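Local coordinates for IMC sub-compartment protein ISP1 (Toxoplasma gondii, PDB 4CHM), which is an inner membrane complex protein with a pleckstrin homology fold, belonging to a family critical for parasite replication by internal budding of daughter cells, at residues S50-E54 with D55-V59; D117-K120 with K121-A124. All blocks are in the same frame, centred on the assembly; numbering follows the deposited sequence.

Contact 1 of 2, residues S50-E54 with D55-V59; sequences SISCE and DKVRV. With SO4 (sulfate ion), chain F.
Ser-50 faces Val-59 across two antiparallel strands in a non-hydrogen-bonded pair, its CB 4.4 Å from Val-59 CG2, with CG1 of Val-57 beside it on the same face. Its CA also makes a CH...O contact to Arg-58 O. At Ile-51 the strands are tied both ways: Ile-51 N donates to Arg-58 O, which receives it in the carbonyl plane, and Arg-58 N returns a nearly straight bond to Ile-51 O (2.9 Å, 172° at the hydrogen). The Ile-51 side chain drops to the other face, against Ile-102 and Leu-104. Arg-58 leaves from that face too; its CG lies anti to the backbone N (chi1 177°) and the chain stays extended to NE, which carries the guanidinium out to a sulfate, probably from the crystallisation liquor. Two side-by-side bonds hold the sulfate at the guanidinium edge, its sulfur in the plane: Arg-58 NH1 to sulfate O3 at 2.9 Å and Arg-58 NH2 to sulfate O4 at 2.7 Å. Ser-98 and Asn-100 bind it as well. Ser-52 OG, turned beside its own carbonyl carbon, lies 3.4 Å from Val-57 CG2 and shares a water with Asp-55 N. Cys-53 exchanges backbone bonds with Lys-56; the return one, Lys-56 N to Cys-53 O at 3.0 Å, comes from well above the carbonyl plane. Cys-53 SG forms a disulfide with Cys-38 on the adjoining strand. Glu-54 and Asp-55, both with positive phi, occupy the corner of a type I' turn, making this a beta hairpin with a two-residue loop at the edge of the pleckstrin homology sheet.

Contact 2 of 2, residues D117-K120 with K121-A124; sequences DLLK and KLKA. With SO4 (sulfate ion), chain E.
Leu-122 folds back over the preceding turn of the alpha-helix 109-125, the C-terminal helix characteristic of the pleckstrin homology fold. Its CD1 meets Leu-119 CD2 at 4.1 Å, the two side chains crossing at a slant, and comes within 4.3 Å of Leu-118 CG. The first torsion, with CG anti to the carbonyl carbon (chi1 -62°), places Leu-122 CG 3.4 Å from Leu-118 O. These apolar contacts ride on four successive i to i+4 backbone bonds, from Lys-121 N to Asp-117 O through Ala-124 N to Lys-120 O, the last 2.8 Å long. Ala-124 CB rests 3.3 Å from Lys-120 O.

Farther out, Leu-118 is buried against Ile-13, His-17 and Leu-20 of helix 10-22, while Leu-122 touches Leu-62. Lys-123 starts with its CB and CG alongside Leu-119 O, then bends at both outer torsions; its ammonium is hydrogen-bonded to the carbonyl oxygens of Leu-62 and Ile-65, joining the helix to the chain that leads out of strand 56-61 and to the start of strand 65-69. Lys-120 takes a different course, to a sulfate probably taken up from the crystallisation liquor and also bound by His-70 and Gln-74: Lys-120 NZ donates to sulfate O3 at 3.0 Å.

Along the chain the hairpin of strands 48-53 and 56-61 comes first and helix 109-125 last. About 22 Å separates the centres of the two contacts and about 9 Å their nearest atoms, so they do not touch. Contact 1 lies at one margin of the antiparallel sheet, where 56-61 is an outermost strand; contact 2 belongs to the helix that closes the fold. One link between them is the chain just after the hairpin, where Leu-62 and Ile-65 meet residues of contact 2. Edge hairpin and terminal helix are thus linked parts of a single pleckstrin homology domain.

Contact 1 of 2, residues S50-E54 with D55-V59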
ATOM      1  N   SER A  50      -6.080  -6.267   5.429  1.00 22.32           N
ATOM      2  CA  SER A  50      -7.259  -5.523   5.767  1.00 18.91           C
ATOM      3  C   SER A  50      -6.952  -4.046   5.820  1.00 18.43           C
ATOM      4  O   SER A  50      -5.836  -3.633   6.187  1.00 17.27           O
ATOM      5  CB  SER A  50      -7.829  -6.000   7.097  1.00 17.51           C
ATOM      6  OG  SER A  50      -6.863  -5.869   8.123  1.00 21.17           O
ATOM      7  N   ILE A  51      -7.977  -3.255   5.512  1.00 18.35           N
ATOM      8  CA  ILE A  51      -7.944  -1.815   5.634  1.00 18.05           C
ATOM      9  C   ILE A  51      -9.178  -1.415   6.456  1.00 19.07           C
ATOM     10  O   ILE A  51     -10.315  -1.695   6.073  1.00 17.93           O
ATOM     11  CB  ILE A  51      -8.044  -1.160   4.251  1.00 18.30           C
ATOM     12  CG1 ILE A  51      -6.884  -1.645   3.353  1.00 18.93           C
ATOM     13  CG2 ILE A  51      -8.041   0.353   4.379  1.00 19.70           C
ATOM     14  CD1 ILE A  51      -7.014  -1.208   1.912  1.00 20.33           C
ATOM     15  N   SER A  52      -8.947  -0.749   7.563  1.00 18.32           N
ATOM     16  CA  SER A  52     -10.002  -0.456   8.519  1.00 19.05           C
ATOM     17  C   SER A  52     -10.061   1.021   8.690  1.00 20.06           C
ATOM     18  O   SER A  52      -9.090   1.607   9.137  1.00 23.42           O
ATOM     19  CB  SER A  52      -9.658  -1.101   9.866  1.00 16.49           C
ATOM     20  OG  SER A  52     -10.646  -0.801  10.830  1.00 17.48           O
ATOM     21  N   CYS A  53     -11.199   1.635   8.337  1.00 20.16           N
ATOM     22  CA  CYS A  53     -11.369   3.089   8.430  1.00 22.79           C
ATOM     23  C   CYS A  53     -12.780   3.420   8.900  1.00 21.99           C
ATOM     24  O   CYS A  53     -13.737   2.827   8.435  1.00 20.45           O
ATOM     25  CB  CYS A  53     -11.182   3.761   7.062  1.00 22.21           C
ATOM     26  SG  CYS A  53     -10.027   2.948   5.937  1.00 22.06           S
ATOM     27  N   GLU A  54     -12.886   4.356   9.829  1.00 19.94           N
ATOM     28  CA  GLU A  54     -14.175   4.792  10.325  1.00 23.90           C
ATOM     29  C   GLU A  54     -15.102   3.596  10.596  1.00 26.79           C
ATOM     30  O   GLU A  54     -16.258   3.545  10.118  1.00 25.95           O
ATOM     31  CB  GLU A  54     -14.796   5.821   9.353  1.00 24.50           C
ATOM     32  CG  GLU A  54     -14.010   7.144   9.375  1.00 26.27           C
ATOM     33  CD  GLU A  54     -14.385   8.118   8.267  1.00 28.68           C
ATOM     34  OE1 GLU A  54     -15.337   7.846   7.511  1.00 29.91           O
ATOM     35  OE2 GLU A  54     -13.686   9.154   8.138  1.00 29.77           O
ATOM     36  N   ASP A  55     -14.617   2.647  11.370  1.00 22.09           N
ATOM     37  CA  ASP A  55     -15.385   1.526  11.873  1.00 26.24           C
ATOM     38  C   ASP A  55     -15.796   0.488  10.830  1.00 25.99           C
ATOM     39  O   ASP A  55     -16.590  -0.351  11.074  1.00 27.39           O
ATOM     40  CB  ASP A  55     -16.576   1.975  12.731  1.00 25.55           C
ATOM     41  CG  ASP A  55     -16.160   2.753  13.975  1.00 27.75           C
ATOM     42  OD1 ASP A  55     -14.994   2.750  14.361  1.00 25.15           O
ATOM     43  OD2 ASP A  55     -17.030   3.352  14.559  1.00 26.17           O
ATOM     44  N   LYS A  56     -15.199   0.570   9.676  1.00 26.75           N
ATOM     45  CA  LYS A  56     -15.452  -0.350   8.605  1.00 28.45           C
ATOM     46  C   LYS A  56     -14.171  -1.045   8.145  1.00 26.16           C
ATOM     47  O   LYS A  56     -13.185  -0.440   7.931  1.00 23.33           O
ATOM     48  CB  LYS A  56     -16.090   0.403   7.449  1.00 29.04           C
ATOM     49  CG  LYS A  56     -17.547   0.722   7.626  1.00 36.83           C
ATOM     50  CD  LYS A  56     -18.018   1.874   6.757  1.00 42.62           C
ATOM     51  CE  LYS A  56     -17.831   1.588   5.270  1.00 51.69           C
ATOM     52  NZ  LYS A  56     -19.062   1.553   4.413  1.00 46.70           N
ATOM     53  N   VAL A  57     -14.235  -2.337   7.998  1.00 27.11           N
ATOM     54  CA  VAL A  57     -13.101  -3.135   7.593  1.00 29.25           C
ATOM     55  C   VAL A  57     -13.297  -3.787   6.224  1.00 30.03           C
ATOM     56  O   VAL A  57     -14.315  -4.394   5.975  1.00 23.77           O
ATOM     57  CB  VAL A  57     -12.858  -4.202   8.646  1.00 31.75           C
ATOM     58  CG1 VAL A  57     -11.803  -5.184   8.230  1.00 28.92           C
ATOM     59  CG2 VAL A  57     -12.494  -3.544   9.945  1.00 31.33           C
ATOM     60  N   ARG A  58     -12.319  -3.621   5.354  1.00 26.43           N
ATOM     61  CA  ARG A  58     -12.297  -4.280   4.071  1.00 28.99           C
ATOM     62  C   ARG A  58     -11.158  -5.255   3.995  1.00 25.92           C
ATOM     63  O   ARG A  58     -10.047  -4.911   4.259  1.00 26.55           O
ATOM     64  CB  ARG A  58     -12.230  -3.301   2.911  1.00 30.49           C
ATOM     65  CG  ARG A  58     -12.146  -3.955   1.557  1.00 30.25           C
ATOM     66  CD  ARG A  58     -12.403  -2.990   0.430  1.00 34.82           C
ATOM     67  NE  ARG A  58     -12.423  -3.660  -0.846  1.00 36.79           N
ATOM     68  CZ  ARG A  58     -12.782  -3.129  -2.001  1.00 35.35           C
ATOM     69  NH1 ARG A  58     -13.160  -1.893  -2.099  1.00 32.83           N
ATOM     70  NH2 ARG A  58     -12.759  -3.868  -3.066  1.00 33.48           N
ATOM     71  N   VAL A  59     -11.462  -6.464   3.590  1.00 25.94           N
ATOM     72  CA  VAL A  59     -10.487  -7.509   3.487  1.00 26.78           C
ATOM     73  C   VAL A  59     -10.135  -7.779   2.019  1.00 28.97           C
ATOM     74  O   VAL A  59     -10.987  -8.083   1.237  1.00 29.31           O
ATOM     75  CB  VAL A  59     -10.955  -8.802   4.193  1.00 29.80           C
ATOM     76  CG1 VAL A  59     -10.054  -9.965   3.868  1.00 25.72           C
ATOM     77  CG2 VAL A  59     -11.044  -8.638   5.698  1.00 29.98           C
TER
HETATM   78  S   SO4 F1180     -14.377  -2.150  -5.761  1.00 36.99           S
HETATM   79  O1  SO4 F1180     -14.239  -1.248  -6.938  1.00 38.12           O
HETATM   80  O2  SO4 F1180     -15.523  -3.045  -5.963  1.00 44.02           O
HETATM   81  O3  SO4 F1180     -14.605  -1.307  -4.554  1.00 38.79           O
HETATM   82  O4  SO4 F1180     -13.149  -2.992  -5.615  1.00 35.59           O
HETATM   83  O   HOH W   1     -12.024   1.309  11.703  1.00 15.51           O

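Contact 2 of 2, residues D117-K120 with K121-A124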
ATOM      1  N   ASP A 117       8.195  -3.850  -2.229  1.00 22.54           N
ATOM      2  CA  ASP A 117       9.035  -5.034  -2.119  1.00 24.33           C
ATOM      3  C   ASP A 117       8.451  -6.135  -1.262  1.00 27.83           C
ATOM      4  O   ASP A 117       8.444  -7.259  -1.658  1.00 28.36           O
ATOM      5  CB  ASP A 117      10.380  -4.660  -1.550  1.00 26.80           C
ATOM      6  CG  ASP A 117      11.135  -3.732  -2.434  1.00 29.43           C
ATOM      7  OD1 ASP A 117      11.207  -3.984  -3.627  1.00 32.60           O
ATOM      8  OD2 ASP A 117      11.638  -2.750  -1.944  1.00 30.32           O
ATOM      9  N   LEU A 118       7.926  -5.797  -0.102  1.00 24.45           N
ATOM     10  CA  LEU A 118       7.340  -6.779   0.780  1.00 24.45           C
ATOM     11  C   LEU A 118       6.136  -7.487   0.162  1.00 26.79           C
ATOM     12  O   LEU A 118       5.977  -8.664   0.321  1.00 25.06           O
ATOM     13  CB  LEU A 118       6.930  -6.132   2.099  1.00 24.01           C
ATOM     14  CG  LEU A 118       6.258  -7.042   3.114  1.00 27.29           C
ATOM     15  CD1 LEU A 118       7.180  -8.149   3.558  1.00 24.10           C
ATOM     16  CD2 LEU A 118       5.701  -6.282   4.293  1.00 25.19           C
ATOM     17  N   LEU A 119       5.286  -6.742  -0.513  1.00 25.60           N
ATOM     18  CA  LEU A 119       4.118  -7.302  -1.147  1.00 27.51           C
ATOM     19  C   LEU A 119       4.503  -8.266  -2.253  1.00 31.58           C
ATOM     20  O   LEU A 119       3.920  -9.301  -2.420  1.00 32.10           O
ATOM     21  CB  LEU A 119       3.235  -6.206  -1.668  1.00 31.91           C
ATOM     22  CG  LEU A 119       1.816  -6.215  -1.165  1.00 36.43           C
ATOM     23  CD1 LEU A 119       0.992  -7.160  -1.981  1.00 42.42           C
ATOM     24  CD2 LEU A 119       1.699  -6.538   0.299  1.00 38.26           C
ATOM     25  N   LYS A 120       5.527  -7.903  -2.990  1.00 34.24           N
ATOM     26  CA  LYS A 120       6.057  -8.763  -3.986  1.00 35.50           C
ATOM     27  C   LYS A 120       6.555 -10.041  -3.332  1.00 35.64           C
ATOM     28  O   LYS A 120       6.295 -11.093  -3.836  1.00 36.26           O
ATOM     29  CB  LYS A 120       7.169  -8.054  -4.754  1.00 39.20           C
ATOM     30  CG  LYS A 120       6.624  -7.329  -5.968  1.00 46.14           C
ATOM     31  CD  LYS A 120       7.615  -6.469  -6.720  1.00 45.22           C
ATOM     32  CE  LYS A 120       6.837  -5.449  -7.526  1.00 41.27           C
ATOM     33  NZ  LYS A 120       7.431  -5.032  -8.819  1.00 40.82           N
ATOM     34  N   LYS A 121       7.243  -9.926  -2.211  1.00 38.52           N
ATOM     35  CA  LYS A 121       7.754 -11.094  -1.543  1.00 41.92           C
ATOM     36  C   LYS A 121       6.629 -12.007  -1.070  1.00 40.42           C
ATOM     37  O   LYS A 121       6.659 -13.166  -1.344  1.00 46.52           O
ATOM     38  CB  LYS A 121       8.664 -10.692  -0.384  1.00 45.74           C
ATOM     39  CG  LYS A 121      10.151 -10.724  -0.709  1.00 53.46           C
ATOM     40  CD  LYS A 121      11.024 -10.013   0.324  1.00 62.65           C
ATOM     41  CE  LYS A 121      11.944 -10.981   1.067  1.00 57.93           C
ATOM     42  NZ  LYS A 121      13.358 -10.499   1.144  1.00 53.28           N
ATOM     43  N   LEU A 122       5.594 -11.469  -0.454  1.00 39.82           N
ATOM     44  CA  LEU A 122       4.475 -12.288  -0.003  1.00 44.37           C
ATOM     45  C   LEU A 122       3.749 -12.968  -1.153  1.00 49.31           C
ATOM     46  O   LEU A 122       3.389 -14.125  -1.082  1.00 52.87           O
ATOM     47  CB  LEU A 122       3.486 -11.442   0.766  1.00 39.80           C
ATOM     48  CG  LEU A 122       3.987 -10.785   2.030  1.00 36.96           C
ATOM     49  CD1 LEU A 122       2.965  -9.801   2.510  1.00 39.75           C
ATOM     50  CD2 LEU A 122       4.242 -11.831   3.079  1.00 37.49           C
ATOM     51  N   LYS A 123       3.549 -12.225  -2.221  1.00 48.69           N
ATOM     52  CA  LYS A 123       2.944 -12.741  -3.466  1.00 48.60           C
ATOM     53  C   LYS A 123       3.792 -13.847  -4.108  1.00 56.53           C
ATOM     54  O   LYS A 123       3.270 -14.896  -4.473  1.00 61.26           O
ATOM     55  CB  LYS A 123       2.695 -11.614  -4.481  1.00 44.14           C
ATOM     56  CG  LYS A 123       1.370 -10.879  -4.281  1.00 47.97           C
ATOM     57  CD  LYS A 123       1.010 -10.003  -5.477  1.00 42.81           C
ATOM     58  CE  LYS A 123       0.317 -10.807  -6.575  1.00 46.19           C
ATOM     59  NZ  LYS A 123      -0.905 -11.531  -6.077  1.00 46.95           N
ATOM     60  N   ALA A 124       5.098 -13.607  -4.234  1.00 57.71           N
ATOM     61  CA  ALA A 124       6.002 -14.562  -4.896  1.00 57.28           C
ATOM     62  C   ALA A 124       6.245 -15.860  -4.085  1.00 59.28           C
ATOM     63  O   ALA A 124       6.597 -16.902  -4.654  1.00 58.49           O
ATOM     64  CB  ALA A 124       7.323 -13.885  -5.253  1.00 52.53           C
TER
HETATM   65  S   SO4 E1179       6.882  -2.458 -11.816  1.00 29.35           S
HETATM   66  O1  SO4 E1179       8.230  -2.217 -12.391  1.00 35.93           O
HETATM   67  O2  SO4 E1179       5.983  -1.414 -12.276  1.00 37.15           O
HETATM   68  O3  SO4 E1179       6.971  -2.438 -10.332  1.00 36.44           O
HETATM   69  O4  SO4 E1179       6.389  -3.768 -12.228  1.00 36.88           O